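Local structure of putative oxidoreductase (Klebsiella pneumoniae subsp. pneumoniae MGH 78578, 3E82) at residues V71-P76 and K92-D97; V96-T101 and L121-N126; F151-D156 and P182-Q187. The protein probably acts as an NAD-dependent oxidoreductase of the Gfo/Idh/MocA family, pairing a Rossmann nucleotide-binding domain with a C-terminal alpha/beta domain. One frame throughout, in Å; residues are numbered along the deposited sequence.

Contact 1 (V71-P76 and K92-D97); sequences VVIASP and KHVVVD
Val71 and Ile73 pair with the strand 93-96 through four backbone hydrogen bonds in the alternating pattern of a parallel sheet. Val71 N donates to His93 O at 2.8 Å, and Val71 O accepts from Val95 N. Ile73 N donates to Val95 O at 2.9 Å, and Ile73 O receives Asp97 N at 3.0 Å, which carries the ladder past the last bridge. Two CA-H...O contacts share the same oxygens: Val94 CA approaches Val71 O to 3.4 Å, and Val72 CA approaches Val95 O. The strand axes diverge by only 19°.

Apolar contacts lie on both faces. On the face of Val71, Ile73, Val94 and Val96, Ile73 CD1 reaches Val94 CG1 at 4.0 Å; Ile73 CG1 is anti to the carbonyl carbon (chi1 -56°) and the chain then runs on extended. At the start of the strands, Val71 CG2 rests against Lys92 CB, while the ammonium group of Lys92 bends off to carbonyls of His65 and Val68. Helix 80-89 covers this face. Val72 and Val95 occupy the other, with helix 17-28 against Val72.

Beyond the strand ends a water donates to both Ser75 O and, at 2.8 Å, Asp97 OD2, while Asp97 OD1 bonds His23. Strand 70-73, helix 80-89 and strand 93-96 form a beta-alpha-beta crossover of the Rossmann fold.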
loop_
_atom_site.group_PDB
_atom_site.type_symbol
_atom_site.label_atom_id
_atom_site.label_comp_id
_atom_site.label_asym_id
_atom_site.label_seq_id
_atom_site.Cartn_x
_atom_site.Cartn_y
_atom_site.Cartn_z
ATOM N N VAL B 71 -5.965 -8.565 38.478
ATOM C CA VAL B 71 -4.630 -9.018 38.118
ATOM C C VAL B 71 -4.248 -8.463 36.746
ATOM O O VAL B 71 -5.019 -8.574 35.794
ATOM C CB VAL B 71 -4.578 -10.575 38.069
ATOM C CG1 VAL B 71 -3.250 -11.048 37.499
ATOM C CG2 VAL B 71 -4.785 -11.143 39.475
ATOM N N VAL B 72 -3.070 -7.847 36.656
ATOM C CA VAL B 72 -2.564 -7.310 35.394
ATOM C C VAL B 72 -1.355 -8.186 35.026
ATOM O O VAL B 72 -0.322 -8.158 35.697
ATOM C CB VAL B 72 -2.119 -5.823 35.534
ATOM C CG1 VAL B 72 -1.462 -5.348 34.245
ATOM C CG2 VAL B 72 -3.324 -4.940 35.857
ATOM N N ILE B 73 -1.494 -8.966 33.962
ATOM C CA ILE B 73 -0.437 -9.875 33.537
ATOM C C ILE B 73 0.524 -9.268 32.522
ATOM O O ILE B 73 0.165 -8.993 31.372
ATOM C CB ILE B 73 -1.062 -11.161 32.992
ATOM C CG1 ILE B 73 -1.984 -11.749 34.071
ATOM C CG2 ILE B 73 0.023 -12.153 32.580
ATOM C CD1 ILE B 73 -2.596 -13.075 33.707
ATOM N N ALA B 74 1.756 -9.066 32.970
ATOM C CA ALA B 74 2.805 -8.478 32.149
ATOM C C ALA B 74 4.078 -9.324 32.251
ATOM O O ALA B 74 5.190 -8.804 32.206
ATOM C CB ALA B 74 3.084 -7.052 32.616
ATOM N N SER B 75 3.891 -10.627 32.407
ATOM C CA SER B 75 4.993 -11.583 32.511
ATOM C C SER B 75 5.272 -12.124 31.099
ATOM O O SER B 75 4.620 -11.702 30.143
ATOM C CB SER B 75 4.582 -12.706 33.467
ATOM O OG SER B 75 3.296 -13.206 33.137
ATOM N N PRO B 76 6.248 -13.046 30.943
ATOM C CA PRO B 76 6.560 -13.602 29.618
ATOM C C PRO B 76 5.341 -14.141 28.867
ATOM O O PRO B 76 4.407 -14.664 29.475
ATOM C CB PRO B 76 7.566 -14.705 29.935
ATOM C CG PRO B 76 8.311 -14.143 31.117
ATOM C CD PRO B 76 7.168 -13.589 31.964
ATOM N N LYS B 92 -10.574 -13.630 40.335
ATOM C CA LYS B 92 -10.020 -12.294 40.109
ATOM C C LYS B 92 -10.347 -11.760 38.717
ATOM O O LYS B 92 -10.579 -12.527 37.785
ATOM C CB LYS B 92 -8.492 -12.298 40.277
ATOM C CG LYS B 92 -7.986 -12.230 41.721
ATOM C CD LYS B 92 -8.474 -13.393 42.560
ATOM C CE LYS B 92 -7.767 -13.458 43.917
ATOM N NZ LYS B 92 -8.208 -12.408 44.867
ATOM N N HIS B 93 -10.383 -10.438 38.592
ATOM C CA HIS B 93 -10.619 -9.802 37.304
ATOM C C HIS B 93 -9.243 -9.850 36.652
ATOM O O HIS B 93 -8.222 -9.837 37.355
ATOM C CB HIS B 93 -11.062 -8.356 37.486
ATOM C CG HIS B 93 -12.412 -8.221 38.114
ATOM N ND1 HIS B 93 -13.561 -8.699 37.518
ATOM C CD2 HIS B 93 -12.794 -7.695 39.301
ATOM C CE1 HIS B 93 -14.592 -8.472 38.313
ATOM N NE2 HIS B 93 -14.154 -7.865 39.402
ATOM N N VAL B 94 -9.202 -9.893 35.325
ATOM C CA VAL B 94 -7.921 -9.993 34.646
ATOM C C VAL B 94 -7.722 -9.113 33.421
ATOM O O VAL B 94 -8.609 -8.990 32.581
ATOM C CB VAL B 94 -7.670 -11.451 34.200
ATOM C CG1 VAL B 94 -6.294 -11.574 33.557
ATOM C CG2 VAL B 94 -7.813 -12.394 35.387
ATOM N N VAL B 95 -6.547 -8.494 33.344
ATOM C CA VAL B 95 -6.157 -7.695 32.195
ATOM C C VAL B 95 -4.872 -8.384 31.721
ATOM O O VAL B 95 -3.926 -8.543 32.496
ATOM C CB VAL B 95 -5.848 -6.231 32.569
ATOM C CG1 VAL B 95 -4.983 -5.586 31.480
ATOM C CG2 VAL B 95 -7.162 -5.451 32.729
ATOM N N VAL B 96 -4.854 -8.809 30.462
ATOM C CA VAL B 96 -3.689 -9.500 29.908
ATOM C C VAL B 96 -2.965 -8.662 28.866
ATOM O O VAL B 96 -3.565 -8.191 27.900
ATOM C CB VAL B 96 -4.094 -10.834 29.237
ATOM C CG1 VAL B 96 -2.842 -11.642 28.875
ATOM C CG2 VAL B 96 -5.017 -11.611 30.149
ATOM N N ASP B 97 -1.672 -8.472 29.082
ATOM C CA ASP B 97 -0.835 -7.724 28.158
ATOM C C ASP B 97 -0.766 -8.571 26.874
ATOM O O ASP B 97 -0.881 -9.794 26.935
ATOM C CB ASP B 97 0.555 -7.571 28.777
ATOM C CG ASP B 97 1.369 -6.481 28.134
ATOM O OD1 ASP B 97 0.930 -5.312 28.171
ATOM O OD2 ASP B 97 2.453 -6.794 27.597
HETATM O O HOH W 1 3.738 -9.158 28.456
#

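Contact 2 (V96-T101 and L121-N126); sequences VDKPFT and LSVFHN
Val96 and Val123 form a parallel bridge between neighbouring strands of the Rossmann sheet, just before the loop Asp97-Lys98-Pro99, which probably corresponds, with Asp in place of Glu, to the family's Glu-Lys-Pro motif; a cis peptide bond precedes the proline. Val96 N donates to Ser122 O at 2.9 Å, and Phe124 N donates to Val96 O; both donors are tilted from the carbonyl planes. Val123 CA also touches Val96 O.

The tightest apolar packing is around Phe100. Val123 CG2 sits over one face of its ring as a CH-pi contact, 3.8 Å from the centroid, and Thr101 CG2 lies on the opposite face. Leu121 reaches round with both methyls, CD2 to Phe100 CZ (3.8 Å) and CD1 to Val96 CG2.

Across the strand ends, Asp97 OD1, hydrogen-bonded to His23 NE2, approaches Phe124 CD2 at 3.4 Å, its carboxylate turned 32° from the ring plane. With chi2 extended, Lys98 CD comes against the His125 ring, 3.8 Å from ND1; bends at chi3 and chi4 then bring Lys98 NZ to Phe124 O, a weak 3.3 Å bond. The same NZ donates to a water at 3.0 Å, which donates to Asn126 OD1 at 2.8 Å.

Phe124 and His125 are centres of successive inverse gamma turns. Farther out, the Phe124 ring meets Tyr302 edge-to-face and carries Asn126 CB over a face, while Asn126 ND2 bonds Gln299 OE1. Helices 104-116 and 320-339 pack on Phe100, and Ser122 OG is hydrogen-bonded to Tyr302 OH and Val318 O.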
loop_
_atom_site.group_PDB
_atom_site.type_symbol
_atom_site.label_atom_id
_atom_site.label_comp_id
_atom_site.label_asym_id
_atom_site.label_seq_id
_atom_site.Cartn_x
_atom_site.Cartn_y
_atom_site.Cartn_z
ATOM N N VAL B 96 -4.854 -8.809 30.462
ATOM C CA VAL B 96 -3.689 -9.500 29.908
ATOM C C VAL B 96 -2.965 -8.662 28.866
ATOM O O VAL B 96 -3.565 -8.191 27.900
ATOM C CB VAL B 96 -4.094 -10.834 29.237
ATOM C CG1 VAL B 96 -2.842 -11.642 28.875
ATOM C CG2 VAL B 96 -5.017 -11.611 30.149
ATOM N N ASP B 97 -1.672 -8.472 29.082
ATOM C CA ASP B 97 -0.835 -7.724 28.158
ATOM C C ASP B 97 -0.766 -8.571 26.874
ATOM O O ASP B 97 -0.881 -9.794 26.935
ATOM C CB ASP B 97 0.555 -7.571 28.777
ATOM C CG ASP B 97 1.369 -6.481 28.134
ATOM O OD1 ASP B 97 0.930 -5.312 28.171
ATOM O OD2 ASP B 97 2.453 -6.794 27.597
ATOM N N LYS B 98 -0.609 -7.944 25.711
ATOM C CA LYS B 98 -0.524 -8.733 24.486
ATOM C C LYS B 98 0.732 -9.618 24.525
ATOM O O LYS B 98 1.762 -9.221 25.066
ATOM C CB LYS B 98 -0.484 -7.824 23.248
ATOM C CG LYS B 98 -1.764 -7.009 23.007
ATOM C CD LYS B 98 -1.728 -6.316 21.643
ATOM C CE LYS B 98 -0.588 -5.315 21.532
ATOM N NZ LYS B 98 -0.813 -4.134 22.403
ATOM N N PRO B 99 0.655 -10.837 23.963
ATOM C CA PRO B 99 -0.524 -11.421 23.326
ATOM C C PRO B 99 -1.488 -12.038 24.332
ATOM O O PRO B 99 -1.078 -12.565 25.370
ATOM C CB PRO B 99 0.079 -12.478 22.411
ATOM C CG PRO B 99 1.211 -12.996 23.247
ATOM C CD PRO B 99 1.837 -11.697 23.748
ATOM N N PHE B 100 -2.771 -11.963 24.003
ATOM C CA PHE B 100 -3.841 -12.515 24.823
ATOM C C PHE B 100 -3.449 -13.949 25.212
ATOM O O PHE B 100 -3.282 -14.267 26.390
ATOM C CB PHE B 100 -5.135 -12.513 24.000
ATOM C CG PHE B 100 -6.353 -12.977 24.747
ATOM C CD1 PHE B 100 -7.545 -13.202 24.064
ATOM C CD2 PHE B 100 -6.315 -13.213 26.119
ATOM C CE1 PHE B 100 -8.679 -13.662 24.735
ATOM C CE2 PHE B 100 -7.440 -13.671 26.794
ATOM C CZ PHE B 100 -8.622 -13.897 26.101
ATOM N N THR B 101 -3.316 -14.797 24.198
ATOM C CA THR B 101 -2.923 -16.192 24.356
ATOM C C THR B 101 -2.026 -16.512 23.160
ATOM O O THR B 101 -1.777 -15.645 22.311
ATOM C CB THR B 101 -4.139 -17.147 24.320
ATOM O OG1 THR B 101 -4.852 -16.964 23.092
ATOM C CG2 THR B 101 -5.067 -16.891 25.505
ATOM N N LEU B 121 -12.620 -9.916 31.986
ATOM C CA LEU B 121 -11.364 -10.329 31.359
ATOM C C LEU B 121 -11.153 -9.359 30.211
ATOM O O LEU B 121 -12.080 -9.102 29.444
ATOM C CB LEU B 121 -11.464 -11.748 30.795
ATOM C CG LEU B 121 -10.341 -12.191 29.839
ATOM C CD1 LEU B 121 -8.998 -12.173 30.536
ATOM C CD2 LEU B 121 -10.648 -13.584 29.324
ATOM N N SER B 122 -9.950 -8.814 30.093
ATOM C CA SER B 122 -9.664 -7.880 29.006
ATOM C C SER B 122 -8.228 -8.052 28.524
ATOM O O SER B 122 -7.434 -8.742 29.163
ATOM C CB SER B 122 -9.899 -6.444 29.483
ATOM O OG SER B 122 -9.823 -5.539 28.399
ATOM N N VAL B 123 -7.905 -7.442 27.387
ATOM C CA VAL B 123 -6.565 -7.522 26.822
ATOM C C VAL B 123 -6.094 -6.083 26.613
ATOM O O VAL B 123 -6.885 -5.221 26.229
ATOM C CB VAL B 123 -6.567 -8.287 25.476
ATOM C CG1 VAL B 123 -5.155 -8.340 24.903
ATOM C CG2 VAL B 123 -7.115 -9.698 25.684
ATOM N N PHE B 124 -4.808 -5.839 26.852
ATOM C CA PHE B 124 -4.241 -4.498 26.758
ATOM C C PHE B 124 -4.096 -3.912 25.351
ATOM O O PHE B 124 -2.984 -3.690 24.877
ATOM C CB PHE B 124 -2.884 -4.468 27.490
ATOM C CG PHE B 124 -2.378 -3.076 27.823
ATOM C CD1 PHE B 124 -3.162 -2.176 28.554
ATOM C CD2 PHE B 124 -1.095 -2.686 27.450
ATOM C CE1 PHE B 124 -2.665 -0.905 28.907
ATOM C CE2 PHE B 124 -0.590 -1.420 27.797
ATOM C CZ PHE B 124 -1.372 -0.531 28.524
ATOM N N HIS B 125 -5.220 -3.684 24.680
ATOM C CA HIS B 125 -5.203 -3.049 23.361
ATOM C C HIS B 125 -5.286 -1.584 23.758
ATOM O O HIS B 125 -6.362 -0.992 23.852
ATOM C CB HIS B 125 -6.410 -3.481 22.540
ATOM C CG HIS B 125 -6.247 -4.831 21.912
ATOM N ND1 HIS B 125 -5.248 -5.108 21.002
ATOM C CD2 HIS B 125 -6.964 -5.972 22.041
ATOM C CE1 HIS B 125 -5.359 -6.360 20.595
ATOM N NE2 HIS B 125 -6.393 -6.906 21.209
ATOM N N ASN B 126 -4.112 -1.026 24.010
ATOM C CA ASN B 126 -3.958 0.327 24.509
ATOM C C ASN B 126 -3.758 1.429 23.481
ATOM O O ASN B 126 -3.386 2.541 23.851
ATOM C CB ASN B 126 -2.769 0.335 25.473
ATOM C CG ASN B 126 -1.444 0.114 24.760
ATOM O OD1 ASN B 126 -1.347 -0.704 23.843
ATOM N ND2 ASN B 126 -0.418 0.838 25.182
HETATM O O HOH W 2 0.768 -1.605 22.304
#

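Contact 3 (F151-D156 and P182-Q187)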
loop_
_atom_site.group_PDB
_atom_site.type_symbol
_atom_site.label_atom_id
_atom_site.label_comp_id
_atom_site.label_asym_id
_atom_site.label_seq_id
_atom_site.Cartn_x
_atom_site.Cartn_y
_atom_site.Cartn_z
ATOM N N PHE B 151 -8.336 3.276 3.457
ATOM C CA PHE B 151 -7.791 3.565 4.784
ATOM C C PHE B 151 -6.433 2.870 4.885
ATOM O O PHE B 151 -6.341 1.642 4.778
ATOM C CB PHE B 151 -8.747 3.025 5.853
ATOM C CG PHE B 151 -8.293 3.266 7.275
ATOM C CD1 PHE B 151 -8.691 4.409 7.967
ATOM C CD2 PHE B 151 -7.519 2.321 7.939
ATOM C CE1 PHE B 151 -8.329 4.597 9.297
ATOM C CE2 PHE B 151 -7.153 2.503 9.270
ATOM C CZ PHE B 151 -7.559 3.636 9.948
ATOM N N GLU B 152 -5.379 3.656 5.078
ATOM C CA GLU B 152 -4.030 3.110 5.157
ATOM C C GLU B 152 -3.349 3.496 6.468
ATOM O O GLU B 152 -3.278 4.679 6.824
ATOM C CB GLU B 152 -3.206 3.604 3.964
ATOM C CG GLU B 152 -1.904 2.864 3.778
ATOM C CD GLU B 152 -1.275 3.135 2.435
ATOM O OE1 GLU B 152 -2.013 3.506 1.495
ATOM O OE2 GLU B 152 -0.044 2.957 2.321
ATOM N N SER B 153 -2.841 2.482 7.168
ATOM C CA SER B 153 -2.182 2.652 8.461
ATOM C C SER B 153 -0.801 2.009 8.434
ATOM O O SER B 153 -0.655 0.840 8.049
ATOM C CB SER B 153 -3.049 2.016 9.558
ATOM O OG SER B 153 -2.449 2.123 10.832
ATOM N N HIS B 154 0.207 2.770 8.855
ATOM C CA HIS B 154 1.590 2.302 8.849
ATOM C C HIS B 154 2.329 2.329 10.178
ATOM O O HIS B 154 2.071 3.161 11.050
ATOM C CB HIS B 154 2.463 3.156 7.915
ATOM C CG HIS B 154 2.208 2.957 6.457
ATOM N ND1 HIS B 154 3.233 2.785 5.549
ATOM C CD2 HIS B 154 1.062 2.941 5.739
ATOM C CE1 HIS B 154 2.726 2.669 4.335
ATOM N NE2 HIS B 154 1.411 2.762 4.422
ATOM N N PHE B 155 3.265 1.400 10.301
ATOM C CA PHE B 155 4.184 1.363 11.424
ATOM C C PHE B 155 5.491 1.111 10.699
ATOM O O PHE B 155 5.739 0.004 10.235
ATOM C CB PHE B 155 3.974 0.216 12.397
ATOM C CG PHE B 155 5.040 0.178 13.453
ATOM C CD1 PHE B 155 4.933 0.967 14.593
ATOM C CD2 PHE B 155 6.224 -0.529 13.239
ATOM C CE1 PHE B 155 5.986 1.065 15.497
ATOM C CE2 PHE B 155 7.285 -0.435 14.141
ATOM C CZ PHE B 155 7.163 0.364 15.270
ATOM N N ASP B 156 6.317 2.139 10.579
ATOM C CA ASP B 156 7.580 1.994 9.873
ATOM C C ASP B 156 8.704 2.683 10.624
ATOM O O ASP B 156 8.500 3.694 11.294
ATOM C CB ASP B 156 7.485 2.597 8.460
ATOM C CG ASP B 156 6.381 1.960 7.608
ATOM O OD1 ASP B 156 6.007 0.799 7.886
ATOM O OD2 ASP B 156 5.894 2.612 6.650
ATOM N N PRO B 182 -0.990 -6.160 15.592
ATOM C CA PRO B 182 -2.134 -6.040 16.505
ATOM C C PRO B 182 -2.789 -4.670 16.690
ATOM O O PRO B 182 -4.008 -4.566 16.569
ATOM C CB PRO B 182 -1.589 -6.619 17.811
ATOM C CG PRO B 182 -0.712 -7.726 17.310
ATOM C CD PRO B 182 0.042 -7.042 16.174
ATOM N N HIS B 183 -2.018 -3.619 16.968
ATOM C CA HIS B 183 -2.656 -2.317 17.165
ATOM C C HIS B 183 -3.188 -1.734 15.853
ATOM O O HIS B 183 -4.193 -1.021 15.841
ATOM C CB HIS B 183 -1.711 -1.321 17.851
ATOM C CG HIS B 183 -0.687 -0.719 16.942
ATOM N ND1 HIS B 183 0.379 -1.432 16.439
ATOM C CD2 HIS B 183 -0.570 0.536 16.442
ATOM C CE1 HIS B 183 1.111 -0.643 15.670
ATOM N NE2 HIS B 183 0.556 0.556 15.655
ATOM N N LEU B 184 -2.513 -2.053 14.754
ATOM C CA LEU B 184 -2.928 -1.595 13.429
ATOM C C LEU B 184 -4.287 -2.227 13.113
ATOM O O LEU B 184 -5.208 -1.561 12.630
ATOM C CB LEU B 184 -1.888 -2.031 12.388
ATOM C CG LEU B 184 -0.923 -0.987 11.808
ATOM C CD1 LEU B 184 -0.536 0.034 12.851
ATOM C CD2 LEU B 184 0.297 -1.683 11.227
ATOM N N ILE B 185 -4.398 -3.525 13.387
ATOM C CA ILE B 185 -5.639 -4.256 13.143
ATOM C C ILE B 185 -6.762 -3.781 14.064
ATOM O O ILE B 185 -7.860 -3.464 13.609
ATOM C CB ILE B 185 -5.457 -5.770 13.378
ATOM C CG1 ILE B 185 -4.444 -6.337 12.388
ATOM C CG2 ILE B 185 -6.805 -6.484 13.245
ATOM C CD1 ILE B 185 -3.925 -7.703 12.797
ATOM N N ASP B 186 -6.480 -3.732 15.360
ATOM C CA ASP B 186 -7.480 -3.329 16.344
ATOM C C ASP B 186 -8.147 -2.001 15.996
ATOM O O ASP B 186 -9.365 -1.886 16.086
ATOM C CB ASP B 186 -6.854 -3.246 17.745
ATOM C CG ASP B 186 -7.881 -3.002 18.825
ATOM O OD1 ASP B 186 -8.837 -3.797 18.921
ATOM O OD2 ASP B 186 -7.734 -2.018 19.579
ATOM N N GLN B 187 -7.349 -1.007 15.615
ATOM C CA GLN B 187 -7.880 0.304 15.236
ATOM C C GLN B 187 -8.811 0.177 14.030
ATOM O O GLN B 187 -9.880 0.789 13.992
ATOM C CB GLN B 187 -6.734 1.283 14.920
ATOM C CG GLN B 187 -5.992 1.782 16.155
ATOM C CD GLN B 187 -4.663 2.483 15.841
ATOM O OE1 GLN B 187 -4.139 2.393 14.727
ATOM N NE2 GLN B 187 -4.105 3.167 16.841
HETATM O O HOH W 3 -4.695 1.158 12.212
HETATM O O HOH W 4 1.983 2.438 13.853
#
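The C-terminal alpha/beta domain packs helix 176-192 against its mixed sheet, and Leu184 of that helix lies on Ser153 and Phe155 of strand 148-156. The short segments 151-156 and 182-187 run nearly antiparallel, with 9.1 Å between their axes, and the interface is thin.

Leu184 makes the largest share of the contact. Its CD1 lies 3.5 Å from Ser153 OG, and its CD2 reaches Phe155 CB at 4.3 Å. With OG anti to the backbone N (chi1 179°), the Ser153 hydroxyl faces the helix, touching Leu184 CD1 and donating to a water. That water accepts from Ser153 OG at 2.8 Å and donates to Leu184 O and Gln187 OE1, so three bonds hold it between strand and helix. Arg240 bonds both Ser153 OG and Gln187 OE1, and Gln187 NE2 holds Arg127 O, consistent with the amide's assigned orientation.

His154 points from the strand's other side, away from the helix. Its imidazole is clamped in its own plane between two carboxylates, NE2 donating to Glu152 OE2 at 2.6 Å and ND1 to Asp156 OD2 at 2.9 Å; the glutamate uses its anti lone pair.

Near the end of the strand, His183 CE1 approaches the Phe155 ring obliquely, nearest CD1. A second water lies in the imidazole plane, 3.0 Å from His183 NE2, and donates to His154 O at 2.9 Å.

All three contacts are largely buried, but their chemistry differs. Contacts 1 and 2 lie in the Rossmann sheet as adjacent strand pairs, share Val96 and Asp97, and are knit together by a probable hydrogen bond from Ser122 N to Val94 O. Contact 1 is an inner pair held mainly by its backbone ladder; contact 2, with an edge strand of the six-stranded parallel sheet, has a single bridge and relies more on side chains. Contact 3 belongs to the other domain and joins helix to sheet through a leucine and waters. Its helix nevertheless meets contact 2 where Pro182 CB packs on Lys98 CD and Asp186 OD2 on His125 CB, whereas contact 1 stays about 9 Å away between nearest atoms.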